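Local coordinates for E3 SUMO-protein ligase SIZ2 (Saccharomyces cerevisiae, PDB 6U75), which acts as a PIAS-family SUMO E3 ligase, promoting attachment of SUMO (Smt3) to target proteins, and may act on septins and be involved in chromosome maintenance, at residues 63-67 with 68-72; 161-164 with 165-169; 198-201 with 202-205; 211-214 with 215-218; 259-262 with 263-267. All blocks are in the same frame, centred on the assembly; numbering follows the deposited sequence.

Contact 1: 63-67 with 68-72; sequences IYETV and GHEAI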
loop_
_atom_site.group_PDB
_atom_site.type_symbol
_atom_site.label_atom_id
_atom_site.label_comp_id
_atom_site.label_asym_id
_atom_site.label_seq_id
_atom_site.Cartn_x
_atom_site.Cartn_y
_atom_site.Cartn_z
ATOM N N ILE A 63 -24.752 -0.473 -12.950
ATOM C CA ILE A 63 -24.418 0.939 -12.813
ATOM C C ILE A 63 -23.156 1.236 -13.611
ATOM O O ILE A 63 -22.400 0.337 -13.985
ATOM C CB ILE A 63 -24.222 1.352 -11.337
ATOM C CG1 ILE A 63 -23.000 0.648 -10.741
ATOM C CG2 ILE A 63 -25.473 1.034 -10.535
ATOM C CD1 ILE A 63 -22.823 0.879 -9.254
ATOM N N TYR A 64 -22.940 2.522 -13.868
ATOM C CA TYR A 64 -21.752 2.964 -14.583
ATOM C C TYR A 64 -20.529 2.880 -13.675
ATOM O O TYR A 64 -20.603 3.174 -12.479
ATOM C CB TYR A 64 -21.947 4.395 -15.083
ATOM C CG TYR A 64 -20.767 4.964 -15.835
ATOM C CD1 TYR A 64 -20.597 4.717 -17.190
ATOM C CD2 TYR A 64 -19.829 5.758 -15.192
ATOM C CE1 TYR A 64 -19.521 5.236 -17.880
ATOM C CE2 TYR A 64 -18.750 6.282 -15.875
ATOM C CZ TYR A 64 -18.601 6.019 -17.217
ATOM O OH TYR A 64 -17.525 6.541 -17.899
ATOM N N GLU A 65 -19.401 2.471 -14.252
ATOM C CA GLU A 65 -18.152 2.358 -13.513
ATOM C C GLU A 65 -17.016 2.913 -14.358
ATOM O O GLU A 65 -17.036 2.825 -15.589
ATOM C CB GLU A 65 -17.848 0.903 -13.120
ATOM C CG GLU A 65 -17.538 -0.020 -14.293
ATOM C CD GLU A 65 -17.049 -1.386 -13.847
ATOM O OE1 GLU A 65 -17.894 -2.251 -13.535
ATOM O OE2 GLU A 65 -15.817 -1.590 -13.795
ATOM N N THR A 66 -16.020 3.476 -13.683
ATOM C CA THR A 66 -14.855 4.037 -14.348
ATOM C C THR A 66 -13.745 2.994 -14.462
ATOM O O THR A 66 -13.804 1.911 -13.876
ATOM C CB THR A 66 -14.361 5.275 -13.599
ATOM O OG1 THR A 66 -14.489 5.066 -12.187
ATOM C CG2 THR A 66 -15.164 6.501 -14.005
ATOM N N VAL A 67 -12.711 3.343 -15.232
ATOM C CA VAL A 67 -11.683 2.369 -15.585
ATOM C C VAL A 67 -10.800 2.027 -14.391
ATOM O O VAL A 67 -10.276 0.909 -14.303
ATOM C CB VAL A 67 -10.839 2.890 -16.766
ATOM C CG1 VAL A 67 -11.675 2.932 -18.035
ATOM C CG2 VAL A 67 -10.261 4.268 -16.457
ATOM N N GLY A 68 -10.619 2.959 -13.459
ATOM C CA GLY A 68 -9.666 2.761 -12.384
ATOM C C GLY A 68 -10.263 2.784 -10.992
ATOM O O GLY A 68 -9.667 2.249 -10.054
ATOM N N HIS A 69 -11.448 3.380 -10.843
ATOM C CA HIS A 69 -12.026 3.591 -9.520
ATOM C C HIS A 69 -12.190 2.304 -8.717
ATOM O O HIS A 69 -12.420 2.379 -7.505
ATOM C CB HIS A 69 -13.383 4.284 -9.651
ATOM C CG HIS A 69 -14.066 4.524 -8.340
ATOM N ND1 HIS A 69 -13.382 4.900 -7.205
ATOM C CD2 HIS A 69 -15.369 4.436 -7.984
ATOM C CE1 HIS A 69 -14.235 5.036 -6.205
ATOM N NE2 HIS A 69 -15.448 4.761 -6.651
ATOM N N GLU A 70 -12.069 1.136 -9.343
ATOM C CA GLU A 70 -12.295 -0.115 -8.629
ATOM C C GLU A 70 -11.117 -0.428 -7.714
ATOM O O GLU A 70 -9.954 -0.300 -8.105
ATOM C CB GLU A 70 -12.500 -1.271 -9.612
ATOM C CG GLU A 70 -13.244 -0.912 -10.892
ATOM C CD GLU A 70 -12.309 -0.476 -12.007
ATOM O OE1 GLU A 70 -11.270 0.148 -11.703
ATOM O OE2 GLU A 70 -12.610 -0.764 -13.183
ATOM N N ALA A 71 -11.425 -0.840 -6.486
ATOM C CA ALA A 71 -10.390 -1.339 -5.591
ATOM C C ALA A 71 -9.798 -2.623 -6.156
ATOM O O ALA A 71 -10.502 -3.436 -6.763
ATOM C CB ALA A 71 -10.964 -1.585 -4.196
ATOM N N ILE A 72 -8.495 -2.809 -5.956
ATOM C CA ILE A 72 -7.793 -3.929 -6.579
ATOM C C ILE A 72 -8.314 -5.226 -5.970
ATOM O O ILE A 72 -8.112 -5.495 -4.782
ATOM C CB ILE A 72 -6.275 -3.806 -6.419
ATOM C CG1 ILE A 72 -5.764 -2.633 -7.259
ATOM C CG2 ILE A 72 -5.593 -5.114 -6.827
ATOM C CD1 ILE A 72 -4.267 -2.422 -7.199
#

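Contact 2: 161-164 with 165-169; sequences TAYI and KRTLN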
loop_
_atom_site.group_PDB
_atom_site.type_symbol
_atom_site.label_atom_id
_atom_site.label_comp_id
_atom_site.label_asym_id
_atom_site.label_seq_id
_atom_site.Cartn_x
_atom_site.Cartn_y
_atom_site.Cartn_z
ATOM N N THR A 161 2.021 16.728 24.567
ATOM C CA THR A 161 1.975 17.007 25.999
ATOM C C THR A 161 0.562 17.370 26.441
ATOM O O THR A 161 0.094 16.917 27.495
ATOM C CB THR A 161 2.950 18.130 26.351
ATOM O OG1 THR A 161 2.778 19.221 25.439
ATOM C CG2 THR A 161 4.389 17.635 26.289
ATOM N N ALA A 162 -0.132 18.190 25.648
ATOM C CA ALA A 162 -1.510 18.539 25.975
ATOM C C ALA A 162 -2.395 17.302 25.999
ATOM O O ALA A 162 -3.240 17.150 26.889
ATOM C CB ALA A 162 -2.041 19.561 24.970
ATOM N N TYR A 163 -2.216 16.405 25.027
ATOM C CA TYR A 163 -3.001 15.176 25.004
ATOM C C TYR A 163 -2.719 14.322 26.232
ATOM O O TYR A 163 -3.644 13.766 26.836
ATOM C CB TYR A 163 -2.704 14.391 23.727
ATOM C CG TYR A 163 -3.409 13.057 23.655
ATOM C CD1 TYR A 163 -4.719 12.964 23.206
ATOM C CD2 TYR A 163 -2.762 11.887 24.034
ATOM C CE1 TYR A 163 -5.366 11.747 23.137
ATOM C CE2 TYR A 163 -3.402 10.664 23.970
ATOM C CZ TYR A 163 -4.705 10.600 23.520
ATOM O OH TYR A 163 -5.345 9.385 23.454
ATOM N N ILE A 164 -1.447 14.197 26.612
ATOM C CA ILE A 164 -1.096 13.413 27.794
ATOM C C ILE A 164 -1.771 13.993 29.031
ATOM O O ILE A 164 -2.362 13.267 29.841
ATOM C CB ILE A 164 0.434 13.355 27.962
ATOM C CG1 ILE A 164 1.073 12.605 26.791
ATOM C CG2 ILE A 164 0.800 12.688 29.283
ATOM C CD1 ILE A 164 2.561 12.851 26.644
ATOM N N LYS A 165 -1.690 15.317 29.192
ATOM C CA LYS A 165 -2.282 15.950 30.366
ATOM C C LYS A 165 -3.798 15.794 30.372
ATOM O O LYS A 165 -4.407 15.621 31.434
ATOM C CB LYS A 165 -1.895 17.429 30.419
ATOM C CG LYS A 165 -2.423 18.155 31.649
ATOM C CD LYS A 165 -2.137 19.645 31.589
ATOM C CE LYS A 165 -2.795 20.375 32.748
ATOM N NZ LYS A 165 -2.613 21.849 32.655
ATOM N N ARG A 166 -4.428 15.861 29.197
ATOM C CA ARG A 166 -5.879 15.735 29.138
ATOM C C ARG A 166 -6.328 14.299 29.368
ATOM O O ARG A 166 -7.433 14.068 29.872
ATOM C CB ARG A 166 -6.396 16.240 27.788
ATOM C CG ARG A 166 -7.913 16.339 27.703
ATOM C CD ARG A 166 -8.383 16.957 26.389
ATOM N NE ARG A 166 -8.468 15.976 25.308
ATOM C CZ ARG A 166 -7.530 15.769 24.386
ATOM N NH1 ARG A 166 -6.406 16.476 24.387
ATOM N NH2 ARG A 166 -7.721 14.846 23.453
ATOM N N THR A 167 -5.486 13.324 29.020
ATOM C CA THR A 167 -5.885 11.928 29.126
ATOM C C THR A 167 -5.635 11.378 30.524
ATOM O O THR A 167 -6.545 10.823 31.148
ATOM C CB THR A 167 -5.140 11.086 28.087
ATOM O OG1 THR A 167 -3.727 11.246 28.262
ATOM C CG2 THR A 167 -5.524 11.509 26.679
ATOM N N LEU A 168 -4.409 11.527 31.037
ATOM C CA LEU A 168 -4.065 10.881 32.299
ATOM C C LEU A 168 -4.962 11.313 33.453
ATOM O O LEU A 168 -4.955 10.653 34.498
ATOM C CB LEU A 168 -2.599 11.147 32.654
ATOM C CG LEU A 168 -1.556 10.381 31.831
ATOM C CD1 LEU A 168 -0.155 10.642 32.362
ATOM C CD2 LEU A 168 -1.841 8.883 31.812
ATOM N N ASN A 169 -5.728 12.395 33.299
ATOM C CA ASN A 169 -6.777 12.742 34.258
ATOM C C ASN A 169 -8.010 11.890 33.948
ATOM O O ASN A 169 -9.034 12.356 33.445
ATOM C CB ASN A 169 -7.088 14.231 34.200
ATOM C CG ASN A 169 -5.924 15.089 34.657
ATOM O OD1 ASN A 169 -5.118 14.669 35.488
ATOM N ND2 ASN A 169 -5.833 16.299 34.116
#

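Contact 3: 198-201 with 202-205; sequences AKTD and QCKH. With ZN (zinc ion), chain C.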
loop_
_atom_site.group_PDB
_atom_site.type_symbol
_atom_site.label_atom_id
_atom_site.label_comp_id
_atom_site.label_asym_id
_atom_site.label_seq_id
_atom_site.Cartn_x
_atom_site.Cartn_y
_atom_site.Cartn_z
ATOM N N ALA A 198 6.094 7.675 13.530
ATOM C CA ALA A 198 5.032 8.383 12.834
ATOM C C ALA A 198 3.672 7.876 13.288
ATOM O O ALA A 198 3.548 6.822 13.916
ATOM C CB ALA A 198 5.157 8.224 11.311
ATOM N N LYS A 199 2.647 8.658 12.952
ATOM C CA LYS A 199 1.258 8.297 13.199
ATOM C C LYS A 199 0.369 9.293 12.465
ATOM O O LYS A 199 0.813 9.925 11.500
ATOM C CB LYS A 199 0.954 8.271 14.698
ATOM C CG LYS A 199 1.053 9.620 15.391
ATOM C CD LYS A 199 0.709 9.507 16.868
ATOM C CE LYS A 199 0.531 10.876 17.504
ATOM N NZ LYS A 199 0.177 10.781 18.947
ATOM N N THR A 200 -0.877 9.449 12.905
ATOM C CA THR A 200 -1.793 10.403 12.302
ATOM C C THR A 200 -2.439 11.247 13.390
ATOM O O THR A 200 -2.540 10.836 14.549
ATOM C CB THR A 200 -2.886 9.705 11.479
ATOM O OG1 THR A 200 -3.789 9.022 12.355
ATOM C CG2 THR A 200 -2.271 8.705 10.511
ATOM N N ASP A 201 -2.871 12.448 13.001
ATOM C CA ASP A 201 -3.664 13.271 13.905
ATOM C C ASP A 201 -4.985 12.604 14.255
ATOM O O ASP A 201 -5.603 12.960 15.264
ATOM C CB ASP A 201 -3.921 14.642 13.279
ATOM C CG ASP A 201 -2.649 15.445 13.092
ATOM O OD1 ASP A 201 -1.739 15.325 13.939
ATOM O OD2 ASP A 201 -2.559 16.195 12.097
ATOM N N GLN A 202 -5.425 11.640 13.447
ATOM C CA GLN A 202 -6.653 10.907 13.716
ATOM C C GLN A 202 -6.462 9.810 14.755
ATOM O O GLN A 202 -7.453 9.227 15.206
ATOM C CB GLN A 202 -7.194 10.282 12.424
ATOM C CG GLN A 202 -6.871 11.055 11.148
ATOM C CD GLN A 202 -7.281 12.514 11.220
ATOM O OE1 GLN A 202 -8.444 12.833 11.470
ATOM N NE2 GLN A 202 -6.323 13.408 11.007
ATOM N N CYS A 203 -5.222 9.518 15.140
ATOM C CA CYS A 203 -4.928 8.437 16.069
ATOM C C CYS A 203 -5.023 8.937 17.504
ATOM O O CYS A 203 -4.440 9.969 17.851
ATOM C CB CYS A 203 -3.536 7.864 15.799
ATOM S SG CYS A 203 -3.443 6.806 14.337
ATOM N N LYS A 204 -5.751 8.196 18.331
ATOM C CA LYS A 204 -5.960 8.557 19.732
ATOM C C LYS A 204 -5.021 7.752 20.630
ATOM O O LYS A 204 -5.443 6.987 21.498
ATOM C CB LYS A 204 -7.421 8.337 20.117
ATOM C CG LYS A 204 -8.422 8.884 19.100
ATOM C CD LYS A 204 -8.370 10.403 19.011
ATOM C CE LYS A 204 -8.991 10.903 17.717
ATOM N NZ LYS A 204 -9.034 12.390 17.655
ATOM N N HIS A 205 -3.723 7.933 20.399
ATOM C CA HIS A 205 -2.703 7.228 21.164
ATOM C C HIS A 205 -1.353 7.878 20.910
ATOM O O HIS A 205 -1.084 8.348 19.802
ATOM C CB HIS A 205 -2.661 5.739 20.792
ATOM C CG HIS A 205 -2.490 5.482 19.325
ATOM N ND1 HIS A 205 -1.317 5.750 18.653
ATOM C CD2 HIS A 205 -3.343 4.973 18.405
ATOM C CE1 HIS A 205 -1.456 5.420 17.381
ATOM N NE2 HIS A 205 -2.676 4.947 17.204
HETATM ZN ZN ZN C . -3.473 4.733 15.341
#

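Contact 4: 211-214 with 215-218; sequences ALWF and LHSQ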
loop_
_atom_site.group_PDB
_atom_site.type_symbol
_atom_site.label_atom_id
_atom_site.label_comp_id
_atom_site.label_asym_id
_atom_site.label_seq_id
_atom_site.Cartn_x
_atom_site.Cartn_y
_atom_site.Cartn_z
ATOM N N ALA A 211 7.698 4.692 10.158
ATOM C CA ALA A 211 7.056 4.992 8.885
ATOM C C ALA A 211 7.594 4.107 7.769
ATOM O O ALA A 211 6.833 3.640 6.914
ATOM C CB ALA A 211 7.252 6.467 8.536
ATOM N N LEU A 212 8.906 3.863 7.760
ATOM C CA LEU A 212 9.498 3.086 6.678
ATOM C C LEU A 212 9.024 1.638 6.718
ATOM O O LEU A 212 8.685 1.061 5.680
ATOM C CB LEU A 212 11.023 3.158 6.754
ATOM C CG LEU A 212 11.780 2.495 5.602
ATOM C CD1 LEU A 212 11.338 3.071 4.267
ATOM C CD2 LEU A 212 13.279 2.660 5.783
ATOM N N TRP A 213 8.981 1.038 7.909
ATOM C CA TRP A 213 8.487 -0.330 8.013
ATOM C C TRP A 213 6.998 -0.415 7.707
ATOM O O TRP A 213 6.542 -1.407 7.128
ATOM C CB TRP A 213 8.781 -0.888 9.402
ATOM C CG TRP A 213 10.176 -1.408 9.532
ATOM C CD1 TRP A 213 11.245 -0.768 10.086
ATOM C CD2 TRP A 213 10.655 -2.681 9.088
ATOM N NE1 TRP A 213 12.361 -1.567 10.019
ATOM C CE2 TRP A 213 12.025 -2.748 9.411
ATOM C CE3 TRP A 213 10.058 -3.773 8.453
ATOM C CZ2 TRP A 213 12.806 -3.862 9.119
ATOM C CZ3 TRP A 213 10.835 -4.879 8.165
ATOM C CH2 TRP A 213 12.195 -4.916 8.498
ATOM N N PHE A 214 6.228 0.611 8.074
ATOM C CA PHE A 214 4.816 0.635 7.708
ATOM C C PHE A 214 4.651 0.662 6.193
ATOM O O PHE A 214 3.847 -0.091 5.631
ATOM C CB PHE A 214 4.129 1.840 8.346
ATOM C CG PHE A 214 2.690 1.998 7.946
ATOM C CD1 PHE A 214 1.702 1.236 8.546
ATOM C CD2 PHE A 214 2.325 2.912 6.973
ATOM C CE1 PHE A 214 0.377 1.381 8.180
ATOM C CE2 PHE A 214 1.002 3.062 6.603
ATOM C CZ PHE A 214 0.028 2.295 7.207
ATOM N N LEU A 215 5.407 1.528 5.513
ATOM C CA LEU A 215 5.326 1.591 4.057
ATOM C C LEU A 215 5.805 0.296 3.414
ATOM O O LEU A 215 5.291 -0.103 2.363
ATOM C CB LEU A 215 6.142 2.774 3.536
ATOM C CG LEU A 215 5.606 4.164 3.885
ATOM C CD1 LEU A 215 6.628 5.231 3.531
ATOM C CD2 LEU A 215 4.289 4.429 3.173
ATOM N N HIS A 216 6.791 -0.366 4.023
ATOM C CA HIS A 216 7.233 -1.661 3.520
ATOM C C HIS A 216 6.132 -2.705 3.655
ATOM O O HIS A 216 5.902 -3.499 2.736
ATOM C CB HIS A 216 8.491 -2.101 4.268
ATOM C CG HIS A 216 8.960 -3.479 3.918
ATOM N ND1 HIS A 216 9.698 -3.751 2.786
ATOM C CD2 HIS A 216 8.804 -4.662 4.559
ATOM C CE1 HIS A 216 9.972 -5.043 2.742
ATOM N NE2 HIS A 216 9.442 -5.618 3.806
ATOM N N SER A 217 5.439 -2.711 4.794
ATOM C CA SER A 217 4.330 -3.638 4.990
ATOM C C SER A 217 3.209 -3.373 3.992
ATOM O O SER A 217 2.676 -4.303 3.374
ATOM C CB SER A 217 3.811 -3.524 6.425
ATOM O OG SER A 217 2.594 -4.230 6.587
ATOM N N GLN A 218 2.836 -2.103 3.821
ATOM C CA GLN A 218 1.714 -1.774 2.947
ATOM C C GLN A 218 2.041 -2.034 1.482
ATOM O O GLN A 218 1.132 -2.286 0.683
ATOM C CB GLN A 218 1.306 -0.315 3.145
ATOM C CG GLN A 218 0.815 0.008 4.546
ATOM C CD GLN A 218 -0.471 -0.713 4.893
ATOM O OE1 GLN A 218 -1.263 -1.054 4.014
ATOM N NE2 GLN A 218 -0.687 -0.954 6.181
#

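Contact 5: 259-262 with 263-267; sequences EISV and DGSWK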
loop_
_atom_site.group_PDB
_atom_site.type_symbol
_atom_site.label_atom_id
_atom_site.label_comp_id
_atom_site.label_asym_id
_atom_site.label_seq_id
_atom_site.Cartn_x
_atom_site.Cartn_y
_atom_site.Cartn_z
ATOM N N GLU A 259 8.829 5.653 30.897
ATOM C CA GLU A 259 7.729 5.982 31.793
ATOM C C GLU A 259 7.351 7.445 31.608
ATOM O O GLU A 259 8.224 8.320 31.618
ATOM C CB GLU A 259 8.121 5.717 33.247
ATOM C CG GLU A 259 6.952 5.688 34.212
ATOM C CD GLU A 259 7.393 5.669 35.662
ATOM O OE1 GLU A 259 6.865 6.476 36.456
ATOM O OE2 GLU A 259 8.275 4.853 36.006
ATOM N N ILE A 260 6.054 7.704 31.453
ATOM C CA ILE A 260 5.517 9.033 31.198
ATOM C C ILE A 260 4.521 9.358 32.301
ATOM O O ILE A 260 3.677 8.521 32.646
ATOM C CB ILE A 260 4.837 9.113 29.818
ATOM C CG1 ILE A 260 5.856 8.903 28.695
ATOM C CG2 ILE A 260 4.112 10.443 29.655
ATOM C CD1 ILE A 260 6.619 10.147 28.318
ATOM N N SER A 261 4.615 10.566 32.844
ATOM C CA SER A 261 3.716 11.053 33.877
ATOM C C SER A 261 2.845 12.173 33.311
ATOM O O SER A 261 2.958 12.554 32.142
ATOM C CB SER A 261 4.511 11.528 35.096
ATOM O OG SER A 261 5.476 12.500 34.730
ATOM N N VAL A 262 1.963 12.704 34.161
ATOM C CA VAL A 262 1.085 13.791 33.743
ATOM C C VAL A 262 1.876 15.049 33.419
ATOM O O VAL A 262 1.375 15.929 32.711
ATOM C CB VAL A 262 0.027 14.081 34.829
ATOM C CG1 VAL A 262 -0.999 15.085 34.320
ATOM C CG2 VAL A 262 -0.654 12.794 35.274
ATOM N N ASP A 263 3.109 15.156 33.916
ATOM C CA ASP A 263 3.924 16.339 33.677
ATOM C C ASP A 263 4.440 16.425 32.248
ATOM O O ASP A 263 4.909 17.494 31.842
ATOM C CB ASP A 263 5.115 16.358 34.639
ATOM C CG ASP A 263 4.708 16.113 36.078
ATOM O OD1 ASP A 263 4.349 14.962 36.408
ATOM O OD2 ASP A 263 4.747 17.069 36.880
ATOM N N GLY A 264 4.364 15.340 31.479
ATOM C CA GLY A 264 5.002 15.273 30.186
ATOM C C GLY A 264 6.453 14.848 30.231
ATOM O O GLY A 264 7.014 14.498 29.184
ATOM N N SER A 265 7.079 14.873 31.407
ATOM C CA SER A 265 8.437 14.380 31.557
ATOM C C SER A 265 8.471 12.868 31.343
ATOM O O SER A 265 7.443 12.184 31.357
ATOM C CB SER A 265 8.984 14.737 32.938
ATOM O OG SER A 265 8.167 14.197 33.962
ATOM N N TRP A 266 9.678 12.342 31.148
ATOM C CA TRP A 266 9.849 10.938 30.805
ATOM C C TRP A 266 11.104 10.382 31.458
ATOM O O TRP A 266 12.128 11.067 31.545
ATOM C CB TRP A 266 9.913 10.753 29.284
ATOM C CG TRP A 266 10.919 11.619 28.601
ATOM C CD1 TRP A 266 10.728 12.888 28.138
ATOM C CD2 TRP A 266 12.273 11.276 28.290
ATOM N NE1 TRP A 266 11.882 13.359 27.560
ATOM C CE2 TRP A 266 12.845 12.389 27.641
ATOM C CE3 TRP A 266 13.058 10.139 28.498
ATOM C CZ2 TRP A 266 14.166 12.397 27.201
ATOM C CZ3 TRP A 266 14.367 10.150 28.061
ATOM C CH2 TRP A 266 14.909 11.270 27.418
ATOM N N LYS A 267 11.013 9.131 31.912
ATOM C CA LYS A 267 12.100 8.463 32.617
ATOM C C LYS A 267 12.412 7.137 31.933
ATOM O O LYS A 267 11.492 6.341 31.686
ATOM C CB LYS A 267 11.730 8.211 34.086
ATOM C CG LYS A 267 11.348 9.455 34.864
ATOM C CD LYS A 267 10.761 9.091 36.219
ATOM C CE LYS A 267 10.553 10.319 37.087
ATOM N NZ LYS A 267 9.966 11.451 36.320
HETATM O O HOH W 1 7.650 10.536 33.850
#

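Contact 1: 63-67 with 68-72
Between Thr66 and His69 the chain doubles back, bringing their CA atoms to 5.6 Å, and does so without any hydrogen bond across the bend. Val67 and Gly68 form its apex. On the inner side lies the carboxylate of Glu70, beside the carbonyl oxygens of Thr66 and Val67. Its OE2 is modelled 3.0 Å from Thr66 O and its OE1 2.9 Å from Val67 O. All four atoms are acceptors, so these are approaches between like partial charges, and at this resolution they should not be read closely. A sharp bend in the Glu70 chain, chi2 91°, brings the carboxylate back toward the bend. The turn belongs to the long loop joining strands 50-58 and 79-82 of the PINIT domain, at the protein surface. Glu65 enters from the other limb with an extended chain that crosses that of Glu70 at about a right angle. The two carboxylates are 79° from coplanar, and their OE2 atoms approach to 3.4 Å. Glu65 is also held by serine hydroxyls, OE1 by Ser59 and OE2 by Ser131, the latter on strand 130-139. An alanine in place of Glu70 would probably leave Ser131 without the side chain that packs on it and Glu65 without its neighbour inside the bend. Val67, in the bend itself, touches Phe135 on that same strand, while His69 rests on Leu2, whose backbone is also hydrogen-bonded to that of Glu70.

Contact 2: 161-164 with 165-169
Backbone hydrogen bonds of the i to i+4 kind run from Lys165 N to Thr161 O, Arg166 N to Ala162 O, Thr167 N to Tyr163 O and Leu168 N to Ile164 O. The last is nearly straight. Among the side chains, Thr167 adds a polar contact: its OG1 stands 2.9 Å from both Tyr163 O and Ile164 O, and its single proton could serve either carbonyl. The hydroxyl of Tyr163 probably hydrogen-bonds to Lys204 O. With Thr167 OG1 set between the backbone N and the carbonyl carbon (chi1 57°), the methyl CG2, beside the backbone N, is placed over the Tyr163 ring. There it makes a CH-pi contact, 3.4 Å from the ring centroid and 14° off the normal. Arg166 NH2 comes obliquely to the same ring, 3.6 Å from Tyr163 CD1, with guanidinium and ring planes 71° apart, so no flat stack forms. The apolar pair is Ile164 and Leu168, side by side and pointing the same way, with Ile164 CG2 3.8 Å from Leu168 CD1. A glycine in place of Tyr163 is likely to strip the Thr167 methyl of its aromatic seat and leave Lys204 O without its phenol partner. Residues 161-168 lie in the C-terminal part of helix 157-168, an amphipathic surface helix: Lys165 and Arg166 are exposed, whereas Ile164 packs on Ile206 and Phe243, Leu168 meets Val262, and Tyr163 reaches the loop that carries two zinc ligands of the SP-RING.

Contact 3: 198-201 with 202-205
The imidazole of His205 presents NE2 to the zinc ion at 2.0 Å, while the carbonyl of the same residue accepts a hydrogen bond from Lys199 across the contact. The metal lies nearly evenly between the two carbons beside that nitrogen, His205 CE1 being 2.9 Å and CD2 3.1 Å from zinc. At the ring's other nitrogen, ND1 makes a weak hydrogen bond to Gln207 O, which should help to fix the ring's rotation. The second flat group, the Gln202 amide, folds back so that NE2 packs 3.5 Å from Asp201 CB, whereas the carboxylate of Asp201 leads away to a salt bridge with Lys239. Cys203 SG binds the zinc at 2.3 Å, and Cys226 and Cys229 complete the site of three cysteines and one histidine in the SP-RING. A type I beta turn from Thr200 to Cys203 places this thiolate: Cys203 N donates to Thr200 O at 3.0 Å from well above the carbonyl plane. Lys199 starts with CG between its backbone N and carbonyl carbon (chi1 65°) and then runs extended, so that NZ ends 2.9 Å from His205 O, the donor 30° from the carbonyl plane. This lysine thus ties the end of strand 197-199 to the second zinc ligand of the loop, His205. Thr200 turns its side chain to Ile233 and Gln237. Strand 197-199 is the middle one of a small antiparallel sheet, with Ala198 backbone hydrogen-bonded to Phe209 of strand 209-210 and Lys199 likewise to Lys239 of strand 239-240.

Contact 4: 211-214 with 215-218
Leu215 opens the second half of helix 211-218 by donating its N-H to Ala211 O at 2.9 Å. Its CG lies 3.3 Å from the same Ala211 O, and its side chain goes on to Pro142, Leu145 and Ile149 of helix 142-150. His216 N donates to Leu212 O in turn. The His216 imidazole lies alongside the Trp213 indole, both side chains pointing the same way. The nearest atoms are His216 CD2 and Trp213 CZ3, 4.1 Å apart; the Trp213 six-membered ring and the imidazole have centroids 5.7 Å apart and planes at 79°, an oblique, loose contact on the exposed flank. Ser217 follows with a backbone bond to Trp213 O. Gln218 N is bound to Phe214 O, and its side chain turns back over the Phe214 ring: CG stands 3.6 Å above the ring plane, offset toward the rim, in a CH-pi contact. With CG anti to the backbone N (chi1 176°), the Phe214 ring reaches Phe209, Trp224 and Ile233. In this SP-RING helix four i to i+4 bonds hold the two halves together, and the side chains divide the work: Phe214 and Leu215 supply buried hydrophobic packing on two fronts, whereas Trp213 and His216 give the outer flank an aromatic, partly polar surface.

Contact 5: 259-262 with 263-267
Ile260 CD1 packs against Trp266 CB at 3.5 Å, on one face of the beta hairpin made by strands 257-260 and 266-268. The two residues form an antiparallel non-hydrogen-bonded pair, their side chains crossing obliquely. Glu259 and Lys267 make the adjoining hydrogen-bonded pair, each N-H donating to the other's carbonyl at 2.9 Å, and their side chains occupy the other face. The opposite charges there are near each other but not in contact, with Glu259 OE1 5.9 Å from Lys267 NZ. The strands are joined through a type I turn from Ser261 to Gly264, closed by Gly264 N to Ser261 O at 3.2 Å. Gly264, the last residue of that turn, has a positive phi of 85°, where a side chain would press on the preceding carbonyl, a shape that by itself calls for glycine. Inside the loop, Ser261 OG stands between the turn and the returning strand: Asp263 OD1 is 3.2 Å away, and Ser265 OG donates a weak bond. A water molecule widens this network, donating to Glu259 O and more weakly to Ser265 O, and also bonding Ser261 OG. Further out, Ile260 is buried against Thr181 and Leu183 of the third strand of the sheet, and against Ile164 and Phe243 of two helices. Trp266, whose indole leads away from its strand partner, lies on Ile247 and Cys251. Glu259 O has a double role toward the opposite strand: Lys267 N reaches it in the carbonyl plane, and Trp266 CA adds a C-H...O contact of 3.2 Å.

None of the five contacts nests in or crosses another; they follow in series, each local to one turn, helix or hairpin. Contact 1 closes a bend in the PINIT domain, touching none of the others: nearest atoms are about 10 Å from contact 4 and about 38 Å from contact 5. Contact 2, at the end of helix 157-168, meets the zinc-binding loop of contact 3 and the hairpin of contact 5, where Leu168 CD1 lies 3.5 Å from Val262 N. Contact 3 turns the chain out of strand 197-199, and through Ala198 and Ala211 it packs on the helix of contact 4. Contact 5 closes the C-terminal hairpin, its first strand and turn packing on helix 157-168.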